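Local coordinates for protein beta-glucosidase (Chaetomella raphigera, PDB 6JXG) that probably hydrolyses terminal, non-reducing beta-D-glucosyl residues with release of beta-D-glucose, as a secreted family 3 glycoside hydrolase of cellulose degradation, at residues P109-I114 with L183-D188; H156-E161 with N202-T207; S196-Y201 with S231-Q236. All coordinates share one frame; numbering follows the deposited sequence.

Interaction 1 (P109-I114 with L183-D188); sequences PVAGPI and LWPFAD
F186 reaches the loop 109-114 and A111 through two torsions: chi1 of -76° sets CG anti to its own carbonyl carbon, beside the backbone N, and chi2 of -82° turns one ring face to the A111 methyl. That methyl sits over the middle of the ring, with A111 CB 3.7 Å from the F186 ring centroid and 13° off the ring normal, a clear CH-pi contact. All six ring carbons therefore lie near the methyl, and the shortest approach is A111 CB to F186 CE2 at 3.6 Å. The same methyl meets a second surface, the pyrrolidine of P185, where A111 CB and P185 CB are 3.8 Å apart. Two consecutive residues of the helix thus receive one small side chain.

In the TIM-barrel-like N-terminal domain of family 3, this joins the loop after strand 105-106 to helix 184-191. M138 of helix 131-147 also packs on A111, while F157 of strand 151-157 meets the F186 ring edge-to-face.

Further along the loop the backbone itself comes close, G112 N lying 4.0 Å from F186 CE2, with no side chain at G112 to intervene. At the margin, I114 extends its CG2 branch to the P185 ring, a looser contact of 4.2 Å between I114 CG2 and P185 CG.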
ATOM      1  N   PRO A 109       2.217  -4.728   5.991  1.00  9.46           N
ATOM      2  CA  PRO A 109       1.946  -4.083   4.759  1.00  9.70           C
ATOM      3  C   PRO A 109       3.224  -3.560   4.034  1.00  9.92           C
ATOM      4  O   PRO A 109       4.314  -3.792   4.445  1.00  9.48           O
ATOM      5  CB  PRO A 109       1.036  -2.938   5.150  1.00  9.24           C
ATOM      6  CG  PRO A 109       1.542  -2.503   6.533  1.00  9.62           C
ATOM      7  CD  PRO A 109       2.115  -3.797   7.124  1.00  9.63           C
ATOM      8  N   VAL A 110       3.001  -2.939   2.881  1.00 10.96           N
ATOM      9  CA  VAL A 110       4.069  -2.563   1.976  1.00 10.21           C
ATOM     10  C   VAL A 110       4.339  -1.071   1.988  1.00 10.58           C
ATOM     11  O   VAL A 110       3.508  -0.269   1.527  1.00 10.86           O
ATOM     12  CB  VAL A 110       3.721  -3.052   0.545  1.00 10.59           C
ATOM     13  CG1 VAL A 110       4.746  -2.535  -0.444  1.00 10.51           C
ATOM     14  CG2 VAL A 110       3.629  -4.593   0.466  1.00 11.03           C
ATOM     15  N   ALA A 111       5.479  -0.699   2.574  1.00 10.56           N
ATOM     16  CA  ALA A 111       6.028   0.677   2.530  1.00 11.37           C
ATOM     17  C   ALA A 111       7.016   0.957   1.407  1.00 10.93           C
ATOM     18  O   ALA A 111       7.382   2.127   1.200  1.00 11.91           O
ATOM     19  CB  ALA A 111       6.741   1.014   3.814  1.00 10.89           C
ATOM     20  N   GLY A 112       7.517  -0.099   0.765  1.00  9.95           N
ATOM     21  CA  GLY A 112       8.570  -0.022  -0.294  1.00  9.94           C
ATOM     22  C   GLY A 112       8.257  -1.173  -1.261  1.00  9.82           C
ATOM     23  O   GLY A 112       8.299  -2.354  -0.906  1.00  9.89           O
ATOM     24  N   PRO A 113       7.954  -0.865  -2.517  1.00  9.87           N
ATOM     25  CA  PRO A 113       7.992   0.433  -3.170  1.00  9.90           C
ATOM     26  C   PRO A 113       6.881   1.414  -2.687  1.00 10.37           C
ATOM     27  O   PRO A 113       5.732   0.991  -2.319  1.00 11.51           O
ATOM     28  CB  PRO A 113       7.720   0.072  -4.594  1.00 10.12           C
ATOM     29  CG  PRO A 113       6.807  -1.149  -4.520  1.00 10.12           C
ATOM     30  CD  PRO A 113       7.417  -1.926  -3.401  1.00 10.10           C
ATOM     31  N   ILE A 114       7.188   2.700  -2.722  1.00 10.25           N
ATOM     32  CA  ILE A 114       6.154   3.728  -2.571  1.00 10.51           C
ATOM     33  C   ILE A 114       5.462   3.945  -3.923  1.00 10.50           C
ATOM     34  O   ILE A 114       4.293   4.352  -3.972  1.00  9.39           O
ATOM     35  CB  ILE A 114       6.675   5.072  -1.999  1.00 11.59           C
ATOM     36  CG1 ILE A 114       7.580   5.820  -2.985  1.00 11.85           C
ATOM     37  CG2 ILE A 114       7.384   4.908  -0.636  1.00 11.39           C
ATOM     38  CD1 ILE A 114       8.008   7.224  -2.452  1.00 12.22           C
ATOM     39  N   LEU A 183      12.313   6.423   3.344  1.00  9.97           N
ATOM     40  CA  LEU A 183      12.323   5.991   4.766  1.00 11.00           C
ATOM     41  C   LEU A 183      11.081   6.343   5.584  1.00 11.18           C
ATOM     42  O   LEU A 183      10.696   5.618   6.527  1.00 10.75           O
ATOM     43  CB  LEU A 183      13.591   6.532   5.450  1.00 10.26           C
ATOM     44  CG  LEU A 183      13.877   5.915   6.834  1.00 11.16           C
ATOM     45  CD1 LEU A 183      14.178   4.440   6.680  1.00 10.91           C
ATOM     46  CD2 LEU A 183      15.018   6.693   7.506  1.00 11.91           C
ATOM     47  N   TRP A 184      10.447   7.453   5.210  1.00 11.35           N
ATOM     48  CA  TRP A 184       9.431   8.049   6.022  1.00 11.45           C
ATOM     49  C   TRP A 184       8.282   7.046   6.436  1.00 11.80           C
ATOM     50  O   TRP A 184       7.951   6.884   7.607  1.00 13.39           O
ATOM     51  CB  TRP A 184       8.946   9.267   5.326  1.00 11.53           C
ATOM     52  CG  TRP A 184       7.843   9.999   6.014  1.00 12.46           C
ATOM     53  CD1 TRP A 184       6.569   9.580   6.263  1.00 12.97           C
ATOM     54  CD2 TRP A 184       7.924  11.361   6.529  1.00 13.79           C
ATOM     55  NE1 TRP A 184       5.855  10.580   6.911  1.00 14.22           N
ATOM     56  CE2 TRP A 184       6.680  11.666   7.111  1.00 14.36           C
ATOM     57  CE3 TRP A 184       8.923  12.328   6.513  1.00 14.18           C
ATOM     58  CZ2 TRP A 184       6.403  12.906   7.673  1.00 17.05           C
ATOM     59  CZ3 TRP A 184       8.672  13.582   7.117  1.00 15.43           C
ATOM     60  CH2 TRP A 184       7.411  13.868   7.651  1.00 15.58           C
ATOM     61  N   PRO A 185       7.769   6.259   5.478  1.00 12.96           N
ATOM     62  CA  PRO A 185       6.760   5.283   5.919  1.00 11.98           C
ATOM     63  C   PRO A 185       7.309   4.172   6.762  1.00 11.84           C
ATOM     64  O   PRO A 185       6.564   3.639   7.591  1.00 12.46           O
ATOM     65  CB  PRO A 185       6.202   4.703   4.653  1.00 13.89           C
ATOM     66  CG  PRO A 185       6.942   5.351   3.546  1.00 15.30           C
ATOM     67  CD  PRO A 185       7.871   6.396   4.027  1.00 12.91           C
ATOM     68  N   PHE A 186       8.577   3.799   6.571  1.00 12.03           N
ATOM     69  CA  PHE A 186       9.161   2.823   7.478  1.00 11.94           C
ATOM     70  C   PHE A 186       9.328   3.379   8.880  1.00 12.07           C
ATOM     71  O   PHE A 186       9.090   2.684   9.890  1.00 12.80           O
ATOM     72  CB  PHE A 186      10.487   2.276   6.962  1.00 12.43           C
ATOM     73  CG  PHE A 186      10.331   1.286   5.855  1.00 12.18           C
ATOM     74  CD1 PHE A 186      10.038  -0.044   6.130  1.00 11.80           C
ATOM     75  CD2 PHE A 186      10.454   1.696   4.527  1.00 12.22           C
ATOM     76  CE1 PHE A 186       9.917  -0.979   5.138  1.00 11.98           C
ATOM     77  CE2 PHE A 186      10.344   0.757   3.514  1.00 11.96           C
ATOM     78  CZ  PHE A 186      10.108  -0.619   3.824  1.00 12.73           C
ATOM     79  N   ALA A 187       9.654   4.659   8.979  1.00 10.98           N
ATOM     80  CA  ALA A 187       9.747   5.290  10.322  1.00 12.01           C
ATOM     81  C   ALA A 187       8.396   5.305  11.014  1.00 11.80           C
ATOM     82  O   ALA A 187       8.300   4.945  12.222  1.00 12.36           O
ATOM     83  CB  ALA A 187      10.346   6.703  10.210  1.00 12.88           C
ATOM     84  N   ASP A 188       7.328   5.652  10.278  1.00 11.86           N
ATOM     85  CA  ASP A 188       5.937   5.569  10.843  1.00 11.52           C
ATOM     86  C   ASP A 188       5.613   4.131  11.303  1.00 10.72           C
ATOM     87  O   ASP A 188       5.048   3.882  12.367  1.00 10.74           O
ATOM     88  CB  ASP A 188       4.860   6.037   9.851  1.00 12.16           C
ATOM     89  CG  ASP A 188       4.643   7.570   9.854  1.00 13.21           C
ATOM     90  OD1 ASP A 188       5.455   8.350  10.469  1.00 14.39           O
ATOM     91  OD2 ASP A 188       3.617   7.957   9.313  1.00 13.55           O
TER

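Interaction 2 (H156-E161 with N202-T207); sequences HFIGNE and NKFNET. With NAG (2-acetamido-2-deoxy-beta-D-glucopyranose), chain D.
N202 carries the tight part of its contact with I158, G159 and N160. Its chi1 of 53° puts CG between the backbone N and the carbonyl carbon, which directs the amide at the turning chain of 158-160. N202 ND2 donates to I158 O over 3.0 Å in a nearly straight bond (167° at the hydrogen), with the acceptor lying in the amide plane. The same nitrogen also donates to the carbonyl of its neighbour, N202 ND2 to K203 O at 3.0 Å, but meets that carbonyl from above its plane and away from a lone pair. On the other side of the amide, OD1 is hydrogen-bonded to the hydroxyl of S200 and presses on N160, with N202 OD1 3.1 Å from N160 CB. Bonds at both ends of the amide thus fix its rotation. Replacing N202 by a leucine would remove them all, and is likely to leave the buried I158 carbonyl without this donor and the S200 hydroxyl without its amide partner.

Packing is looser toward F204. I158 and F204 lie side by side, pointing the same way, and meet through I158 CG2 and F204 CD2 at 4.0 Å; F178 and F214 add further apolar cover. The contact opens toward solvent along the hairpin: N205 is partly exposed and E206 exposed. The N-acetyl group of the glycan comes to the edge of the F204 ring, NAG C7 standing 3.8 Å from F204 CE1, and the sugar itself is bonded to N205 ND2 through C1. The reciprocal bonds F204 N to T207 O and T207 N to F204 O close a type I' turn, so that strands 203-204 and 207-208 form a two-residue beta-hairpin with an N-glycosylated tip, packed beside the chain leaving barrel strand 151-157.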
ATOM      1  N   HIS A 156       9.240  -3.537   1.493  1.00 10.53           N
ATOM      2  CA  HIS A 156      10.509  -4.219   1.393  1.00 10.54           C
ATOM      3  C   HIS A 156      11.553  -3.107   1.552  1.00 11.13           C
ATOM      4  O   HIS A 156      11.529  -2.085   0.824  1.00 10.56           O
ATOM      5  CB  HIS A 156      10.673  -4.847   0.003  1.00 10.40           C
ATOM      6  CG  HIS A 156       9.492  -5.651  -0.440  1.00 11.59           C
ATOM      7  ND1 HIS A 156       8.363  -5.076  -0.989  1.00 12.07           N
ATOM      8  CD2 HIS A 156       9.246  -6.979  -0.374  1.00 10.86           C
ATOM      9  CE1 HIS A 156       7.491  -6.029  -1.281  1.00 12.08           C
ATOM     10  NE2 HIS A 156       8.019  -7.190  -0.944  1.00 11.96           N
ATOM     11  N   PHE A 157      12.371  -3.235   2.582  1.00 10.95           N
ATOM     12  CA  PHE A 157      13.342  -2.233   2.933  1.00 12.15           C
ATOM     13  C   PHE A 157      14.657  -2.458   2.108  1.00 11.19           C
ATOM     14  O   PHE A 157      15.373  -3.417   2.373  1.00 11.36           O
ATOM     15  CB  PHE A 157      13.690  -2.341   4.435  1.00 11.72           C
ATOM     16  CG  PHE A 157      14.638  -1.240   4.913  1.00 12.75           C
ATOM     17  CD1 PHE A 157      14.134  -0.018   5.245  1.00 13.97           C
ATOM     18  CD2 PHE A 157      16.051  -1.449   4.971  1.00 13.89           C
ATOM     19  CE1 PHE A 157      14.989   1.032   5.695  1.00 14.94           C
ATOM     20  CE2 PHE A 157      16.905  -0.424   5.406  1.00 13.76           C
ATOM     21  CZ  PHE A 157      16.352   0.825   5.745  1.00 14.95           C
ATOM     22  N   ILE A 158      15.008  -1.618   1.136  1.00 12.14           N
ATOM     23  CA  ILE A 158      14.359  -0.403   0.742  1.00 11.33           C
ATOM     24  C   ILE A 158      14.882  -0.098  -0.702  1.00 12.41           C
ATOM     25  O   ILE A 158      15.923  -0.629  -1.127  1.00 11.10           O
ATOM     26  CB  ILE A 158      14.727   0.762   1.752  1.00 11.99           C
ATOM     27  CG1 ILE A 158      13.789   1.961   1.563  1.00 11.91           C
ATOM     28  CG2 ILE A 158      16.217   1.115   1.630  1.00 12.87           C
ATOM     29  CD1 ILE A 158      13.734   2.965   2.712  1.00 12.27           C
ATOM     30  N   GLY A 159      14.230   0.827  -1.405  1.00 12.78           N
ATOM     31  CA  GLY A 159      14.623   1.183  -2.772  1.00 11.86           C
ATOM     32  C   GLY A 159      14.292   0.174  -3.839  1.00 13.30           C
ATOM     33  O   GLY A 159      14.865   0.235  -4.928  1.00 13.14           O
ATOM     34  N   ASN A 160      13.352  -0.751  -3.575  1.00 13.50           N
ATOM     35  CA  ASN A 160      12.896  -1.728  -4.612  1.00 12.21           C
ATOM     36  C   ASN A 160      11.721  -1.110  -5.351  1.00 12.50           C
ATOM     37  O   ASN A 160      10.569  -1.478  -5.187  1.00 12.83           O
ATOM     38  CB  ASN A 160      12.557  -3.019  -3.918  1.00 13.66           C
ATOM     39  CG  ASN A 160      12.014  -4.086  -4.825  1.00 13.53           C
ATOM     40  OD1 ASN A 160      12.296  -4.112  -6.055  1.00 16.54           O
ATOM     41  ND2 ASN A 160      11.280  -4.994  -4.234  1.00 13.55           N
ATOM     42  N   GLU A 161      12.038  -0.086  -6.132  1.00 12.28           N
ATOM     43  CA  GLU A 161      11.033   0.752  -6.800  1.00 11.55           C
ATOM     44  C   GLU A 161      10.702   0.240  -8.210  1.00 11.89           C
ATOM     45  O   GLU A 161       9.940   0.882  -8.900  1.00 12.75           O
ATOM     46  CB  GLU A 161      11.466   2.221  -6.759  1.00 11.52           C
ATOM     47  CG  GLU A 161      11.516   2.777  -5.324  1.00 11.22           C
ATOM     48  CD  GLU A 161      10.107   2.995  -4.738  1.00 11.46           C
ATOM     49  OE1 GLU A 161       9.169   3.222  -5.581  1.00 10.08           O
ATOM     50  OE2 GLU A 161       9.961   2.950  -3.448  1.00 10.68           O
ATOM     51  N   ASN A 202      17.096  -5.795  -3.910  1.00 11.67           N
ATOM     52  CA  ASN A 202      17.963  -4.982  -4.717  1.00 11.97           C
ATOM     53  C   ASN A 202      19.194  -4.610  -3.919  1.00 11.73           C
ATOM     54  O   ASN A 202      19.214  -4.744  -2.700  1.00 10.49           O
ATOM     55  CB  ASN A 202      17.228  -3.707  -5.173  1.00 11.60           C
ATOM     56  CG  ASN A 202      16.610  -2.965  -3.958  1.00 12.57           C
ATOM     57  OD1 ASN A 202      15.606  -3.393  -3.392  1.00 11.38           O
ATOM     58  ND2 ASN A 202      17.275  -1.918  -3.513  1.00 12.72           N
ATOM     59  N   LYS A 203      20.237  -4.128  -4.612  1.00 12.16           N
ATOM     60  CA  LYS A 203      21.339  -3.502  -3.911  1.00 12.88           C
ATOM     61  C   LYS A 203      20.893  -2.099  -3.524  1.00 12.15           C
ATOM     62  O   LYS A 203      20.112  -1.464  -4.245  1.00 13.50           O
ATOM     63  CB  LYS A 203      22.644  -3.441  -4.751  1.00 13.39           C
ATOM     64  CG  LYS A 203      23.018  -4.773  -5.292  1.00 13.95           C
ATOM     65  CD  LYS A 203      24.232  -4.760  -6.170  1.00 16.23           C
ATOM     66  CE  LYS A 203      24.593  -6.191  -6.529  1.00 16.36           C
ATOM     67  NZ  LYS A 203      25.642  -6.098  -7.543  1.00 16.34           N
ATOM     68  N   PHE A 204      21.385  -1.644  -2.401  1.00 11.74           N
ATOM     69  CA  PHE A 204      21.325  -0.242  -2.012  1.00 13.68           C
ATOM     70  C   PHE A 204      22.771   0.306  -1.891  1.00 13.34           C
ATOM     71  O   PHE A 204      23.561  -0.209  -1.131  1.00 13.93           O
ATOM     72  CB  PHE A 204      20.599  -0.063  -0.655  1.00 13.99           C
ATOM     73  CG  PHE A 204      20.423   1.366  -0.281  1.00 16.22           C
ATOM     74  CD1 PHE A 204      21.409   2.037   0.403  1.00 18.45           C
ATOM     75  CD2 PHE A 204      19.298   2.052  -0.677  1.00 18.55           C
ATOM     76  CE1 PHE A 204      21.275   3.370   0.706  1.00 19.21           C
ATOM     77  CE2 PHE A 204      19.175   3.402  -0.407  1.00 19.27           C
ATOM     78  CZ  PHE A 204      20.159   4.045   0.273  1.00 19.90           C
ATOM     79  N   ASN A 205      23.084   1.392  -2.585  1.00 15.07           N
ATOM     80  CA  ASN A 205      24.448   1.953  -2.567  1.00 13.74           C
ATOM     81  C   ASN A 205      25.450   0.857  -2.821  1.00 14.07           C
ATOM     82  O   ASN A 205      26.534   0.839  -2.219  1.00 14.07           O
ATOM     83  CB  ASN A 205      24.748   2.704  -1.273  1.00 15.50           C
ATOM     84  CG  ASN A 205      24.220   4.148  -1.300  1.00 17.32           C
ATOM     85  OD1 ASN A 205      23.451   4.541  -2.180  1.00 17.49           O
ATOM     86  ND2 ASN A 205      24.586   4.893  -0.312  1.00 18.42           N
ATOM     87  N   GLU A 206      25.083   0.019  -3.757  1.00 12.87           N
ATOM     88  CA  GLU A 206      25.903  -1.080  -4.317  1.00 14.38           C
ATOM     89  C   GLU A 206      26.105  -2.319  -3.481  1.00 14.48           C
ATOM     90  O   GLU A 206      26.838  -3.233  -3.892  1.00 14.00           O
ATOM     91  CB  GLU A 206      27.237  -0.549  -4.910  1.00 15.88           C
ATOM     92  CG  GLU A 206      27.047   0.564  -5.947  1.00 16.88           C
ATOM     93  CD  GLU A 206      26.358   0.146  -7.239  1.00 15.90           C
ATOM     94  OE1 GLU A 206      25.788   1.072  -7.877  1.00 17.34           O
ATOM     95  OE2 GLU A 206      26.391  -1.064  -7.644  1.00 15.79           O
ATOM     96  N   THR A 207      25.414  -2.413  -2.349  1.00 14.10           N
ATOM     97  CA  THR A 207      25.426  -3.628  -1.533  1.00 13.94           C
ATOM     98  C   THR A 207      23.985  -4.142  -1.313  1.00 12.25           C
ATOM     99  O   THR A 207      23.073  -3.374  -0.888  1.00 12.74           O
ATOM    100  CB  THR A 207      26.086  -3.337  -0.159  1.00 13.44           C
ATOM    101  OG1 THR A 207      27.447  -2.971  -0.364  1.00 11.71           O
ATOM    102  CG2 THR A 207      26.010  -4.542   0.759  1.00 14.23           C
TER
HETATM  103  C1  NAG D 803      24.231   6.265  -0.178  1.00 25.32           C
HETATM  104  C2  NAG D 803      24.368   6.626   1.302  1.00 27.35           C
HETATM  105  C3  NAG D 803      24.292   8.137   1.364  1.00 33.87           C
HETATM  106  C4  NAG D 803      25.428   8.665   0.528  1.00 33.73           C
HETATM  107  C5  NAG D 803      24.897   8.401  -0.871  1.00 37.35           C
HETATM  108  C6  NAG D 803      25.670   9.220  -1.881  1.00 40.00           C
HETATM  109  C7  NAG D 803      23.632   5.047   3.126  1.00 31.84           C
HETATM  110  C8  NAG D 803      24.832   4.187   3.088  1.00 29.44           C
HETATM  111  N2  NAG D 803      23.428   6.100   2.290  1.00 28.73           N
HETATM  112  O3  NAG D 803      24.460   8.537   2.685  1.00 34.20           O
HETATM  113  O4  NAG D 803      25.701   9.964   0.887  1.00 37.28           O
HETATM  114  O5  NAG D 803      25.171   6.991  -0.960  1.00 29.18           O
HETATM  115  O6  NAG D 803      26.955   8.644  -1.774  1.00 38.65           O
HETATM  116  O7  NAG D 803      22.763   4.674   3.935  1.00 44.77           O

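Interaction 3 (S196-Y201 with S231-Q236); sequences SIMCSY and SDWAAQ
C199 and S231 pair as a parallel beta bridge, after which D232 N donates to C199 O at 3.0 Å and the chain from D232 to A235 folds into a type II turn. A bond from A235 N to D232 O closes the turn, and the S231 hydroxyl reaches the same oxygen from the opposite face of its carbonyl plane.

Y201 leans across this turn and is held at three places. Y201 OH donates to W233 O at 2.5 Å, a short bond lying in the carbonyl plane and on a lone pair. Over one ring face stands the D232 side chain: D232 CB lies 4.1 Å from the Y201 ring centroid, and the carboxylate stacks on the ring with the two planes 28° apart. A235 adds its methyl, with A235 CB 3.6 Å from Y201 CD1.

Several other groups, H156 among them, also meet the D232 side chain. D232 OD1 accepts from W233 N at 2.7 Å, a water links OD2 to Y201 N, and the thioether of M198 passes at a slant, M198 SD 3.6 Å from D232 CG. The M198 chain bends about its CG-SD bond (chi3 -68°), which carries CE to W233 CZ3, while the indole NE1 of W233 donates to V40 O.

C199, one half of the bridge, is also tied to C210 by a disulfide. The Ser-Asp-Trp sequence at the end of the barrel strand matches the family 3 signature, in which the aspartate usually serves as nucleophile, so this loop probably forms part of the active site.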
ATOM      1  N   SER A 196       8.227  -6.711  12.705  1.00 10.46           N
ATOM      2  CA  SER A 196       9.293  -7.155  11.780  1.00 10.80           C
ATOM      3  C   SER A 196       9.363  -6.266  10.538  1.00 10.91           C
ATOM      4  O   SER A 196       8.393  -5.561  10.198  1.00 10.99           O
ATOM      5  CB  SER A 196       9.122  -8.638  11.361  1.00 11.87           C
ATOM      6  OG  SER A 196       7.976  -8.809  10.580  1.00 11.59           O
ATOM      7  N   ILE A 197      10.512  -6.280   9.896  1.00 10.41           N
ATOM      8  CA  ILE A 197      10.702  -5.559   8.644  1.00 10.65           C
ATOM      9  C   ILE A 197      11.452  -6.496   7.744  1.00  9.83           C
ATOM     10  O   ILE A 197      12.318  -7.247   8.203  1.00  9.81           O
ATOM     11  CB  ILE A 197      11.563  -4.281   8.892  1.00 12.07           C
ATOM     12  CG1 ILE A 197      10.747  -3.213   9.684  1.00 12.39           C
ATOM     13  CG2 ILE A 197      12.089  -3.753   7.592  1.00 12.19           C
ATOM     14  CD1 ILE A 197      11.599  -2.117  10.228  1.00 13.41           C
ATOM     15  N   MET A 198      11.084  -6.534   6.472  1.00  9.24           N
ATOM     16  CA  MET A 198      11.730  -7.427   5.530  1.00  9.48           C
ATOM     17  C   MET A 198      12.702  -6.618   4.662  1.00 11.25           C
ATOM     18  O   MET A 198      12.319  -5.567   4.106  1.00 12.17           O
ATOM     19  CB  MET A 198      10.667  -8.031   4.600  1.00  9.39           C
ATOM     20  CG  MET A 198      11.174  -9.085   3.622  1.00  9.76           C
ATOM     21  SD  MET A 198       9.988  -9.654   2.405  1.00 11.47           S
ATOM     22  CE  MET A 198       8.855 -10.533   3.492  1.00 13.02           C
ATOM     23  N   CYS A 199      13.926  -7.096   4.495  1.00 12.29           N
ATOM     24  CA  CYS A 199      14.857  -6.428   3.608  1.00 12.61           C
ATOM     25  C   CYS A 199      14.708  -6.884   2.162  1.00 12.91           C
ATOM     26  O   CYS A 199      14.248  -8.008   1.911  1.00 15.06           O
ATOM     27  CB  CYS A 199      16.275  -6.570   4.106  1.00 14.59           C
ATOM     28  SG  CYS A 199      16.853  -8.220   4.534  1.00 15.50           S
ATOM     29  N   SER A 200      15.109  -6.020   1.211  1.00 11.09           N
ATOM     30  CA  SER A 200      14.734  -6.176  -0.191  1.00 10.42           C
ATOM     31  C   SER A 200      15.687  -6.949  -1.047  1.00 11.04           C
ATOM     32  O   SER A 200      16.797  -7.171  -0.684  1.00 11.74           O
ATOM     33  CB  SER A 200      14.455  -4.803  -0.813  1.00  9.63           C
ATOM     34  OG  SER A 200      15.639  -4.038  -0.788  1.00  9.08           O
ATOM     35  N   TYR A 201      15.269  -7.295  -2.285  1.00 11.54           N
ATOM     36  CA  TYR A 201      16.160  -7.991  -3.208  1.00 11.81           C
ATOM     37  C   TYR A 201      17.282  -7.121  -3.853  1.00 12.40           C
ATOM     38  O   TYR A 201      18.294  -7.673  -4.298  1.00 12.15           O
ATOM     39  CB  TYR A 201      15.371  -8.551  -4.379  1.00 12.42           C
ATOM     40  CG  TYR A 201      14.585  -9.774  -4.076  1.00 11.85           C
ATOM     41  CD1 TYR A 201      15.250 -10.937  -3.700  1.00 12.93           C
ATOM     42  CD2 TYR A 201      13.201  -9.789  -4.193  1.00 11.92           C
ATOM     43  CE1 TYR A 201      14.542 -12.117  -3.464  1.00 14.19           C
ATOM     44  CE2 TYR A 201      12.475 -10.959  -3.963  1.00 11.94           C
ATOM     45  CZ  TYR A 201      13.127 -12.119  -3.597  1.00 13.17           C
ATOM     46  OH  TYR A 201      12.478 -13.304  -3.344  1.00 10.80           O
ATOM     47  N   SER A 231      14.656 -11.719   5.751  1.00  9.97           N
ATOM     48  CA  SER A 231      14.989 -11.539   4.353  1.00  9.71           C
ATOM     49  C   SER A 231      13.827 -11.687   3.456  1.00 10.19           C
ATOM     50  O   SER A 231      12.935 -12.515   3.679  1.00  9.82           O
ATOM     51  CB  SER A 231      16.110 -12.478   3.912  1.00 10.23           C
ATOM     52  OG  SER A 231      15.664 -13.812   3.929  1.00 10.17           O
ATOM     53  N   ASP A 232      13.875 -10.970   2.323  1.00 10.57           N
ATOM     54  CA  ASP A 232      13.017 -11.389   1.253  1.00 10.52           C
ATOM     55  C   ASP A 232      13.520 -12.775   0.835  1.00 10.32           C
ATOM     56  O   ASP A 232      14.610 -13.214   1.254  1.00  9.46           O
ATOM     57  CB  ASP A 232      12.972 -10.339   0.126  1.00 11.52           C
ATOM     58  CG  ASP A 232      11.688 -10.381  -0.699  1.00 12.23           C
ATOM     59  OD1 ASP A 232      11.038 -11.441  -0.746  1.00 10.34           O
ATOM     60  OD2 ASP A 232      11.353  -9.352  -1.358  1.00 12.55           O
ATOM     61  N   TRP A 233      12.707 -13.480   0.036  1.00 11.02           N
ATOM     62  CA  TRP A 233      12.879 -14.891  -0.135  1.00 11.40           C
ATOM     63  C   TRP A 233      14.089 -15.151  -1.019  1.00 11.92           C
ATOM     64  O   TRP A 233      14.114 -14.863  -2.205  1.00 12.98           O
ATOM     65  CB  TRP A 233      11.624 -15.581  -0.598  1.00 12.79           C
ATOM     66  CG  TRP A 233      10.792 -16.206   0.495  1.00 12.07           C
ATOM     67  CD1 TRP A 233      10.202 -17.415   0.418  1.00 13.00           C
ATOM     68  CD2 TRP A 233      10.375 -15.643   1.772  1.00 11.44           C
ATOM     69  NE1 TRP A 233       9.491 -17.688   1.555  1.00 12.14           N
ATOM     70  CE2 TRP A 233       9.567 -16.617   2.405  1.00 12.40           C
ATOM     71  CE3 TRP A 233      10.583 -14.418   2.426  1.00 11.83           C
ATOM     72  CZ2 TRP A 233       8.996 -16.423   3.664  1.00 11.74           C
ATOM     73  CZ3 TRP A 233      10.020 -14.219   3.666  1.00 11.99           C
ATOM     74  CH2 TRP A 233       9.216 -15.225   4.283  1.00 11.52           C
ATOM     75  N   ALA A 234      15.084 -15.760  -0.369  1.00 11.73           N
ATOM     76  CA  ALA A 234      16.410 -16.021  -0.941  1.00 12.68           C
ATOM     77  C   ALA A 234      17.151 -14.715  -1.281  1.00 12.71           C
ATOM     78  O   ALA A 234      17.900 -14.664  -2.273  1.00 12.33           O
ATOM     79  CB  ALA A 234      16.338 -16.954  -2.148  1.00 12.85           C
ATOM     80  N   ALA A 235      16.926 -13.665  -0.486  1.00 12.73           N
ATOM     81  CA  ALA A 235      17.603 -12.363  -0.701  1.00 13.92           C
ATOM     82  C   ALA A 235      18.895 -12.329   0.131  1.00 13.77           C
ATOM     83  O   ALA A 235      19.669 -11.374   0.060  1.00 14.28           O
ATOM     84  CB  ALA A 235      16.689 -11.167  -0.373  1.00 13.39           C
ATOM     85  N   GLN A 236      19.172 -13.402   0.911  1.00 14.11           N
ATOM     86  CA  GLN A 236      20.430 -13.489   1.670  1.00 12.95           C
ATOM     87  C   GLN A 236      21.504 -14.000   0.667  1.00 13.90           C
ATOM     88  O   GLN A 236      21.212 -14.897  -0.121  1.00 14.01           O
ATOM     89  CB  GLN A 236      20.340 -14.484   2.832  1.00 13.25           C
ATOM     90  CG  GLN A 236      21.617 -14.777   3.581  1.00 13.43           C
ATOM     91  CD  GLN A 236      21.428 -15.819   4.681  1.00 12.65           C
ATOM     92  OE1 GLN A 236      21.842 -15.623   5.834  1.00 13.81           O
ATOM     93  NE2 GLN A 236      20.809 -16.914   4.326  1.00 11.59           N
TER
HETATM   94  O   HOH W   1      19.362  -8.504  -0.410  1.00 12.02           O
HETATM   95  O   HOH W   2      12.412  -6.937  -2.379  1.00 13.80           O

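How the interactions relate
Followed from the N terminus, interaction 1 opens in the loop after strand 105-106 and closes at helix 184-191. Interaction 2 starts inside that span, at the end of strand 151-157, but closes beyond it at 202-207, so the two cross. Interaction 3 opens at strand 196-199, within the span of interaction 2, and ends past it at 231-236: these also cross, whereas interactions 1 and 3 follow in series. Neighbouring strands 151-157 and 196-199 join interactions 2 and 3 through backbone bonds between F157 and both M198 and S200. Bonds from H156 and E161 to the 109-114 loop tie interaction 2 to interaction 1, all within one barrel domain.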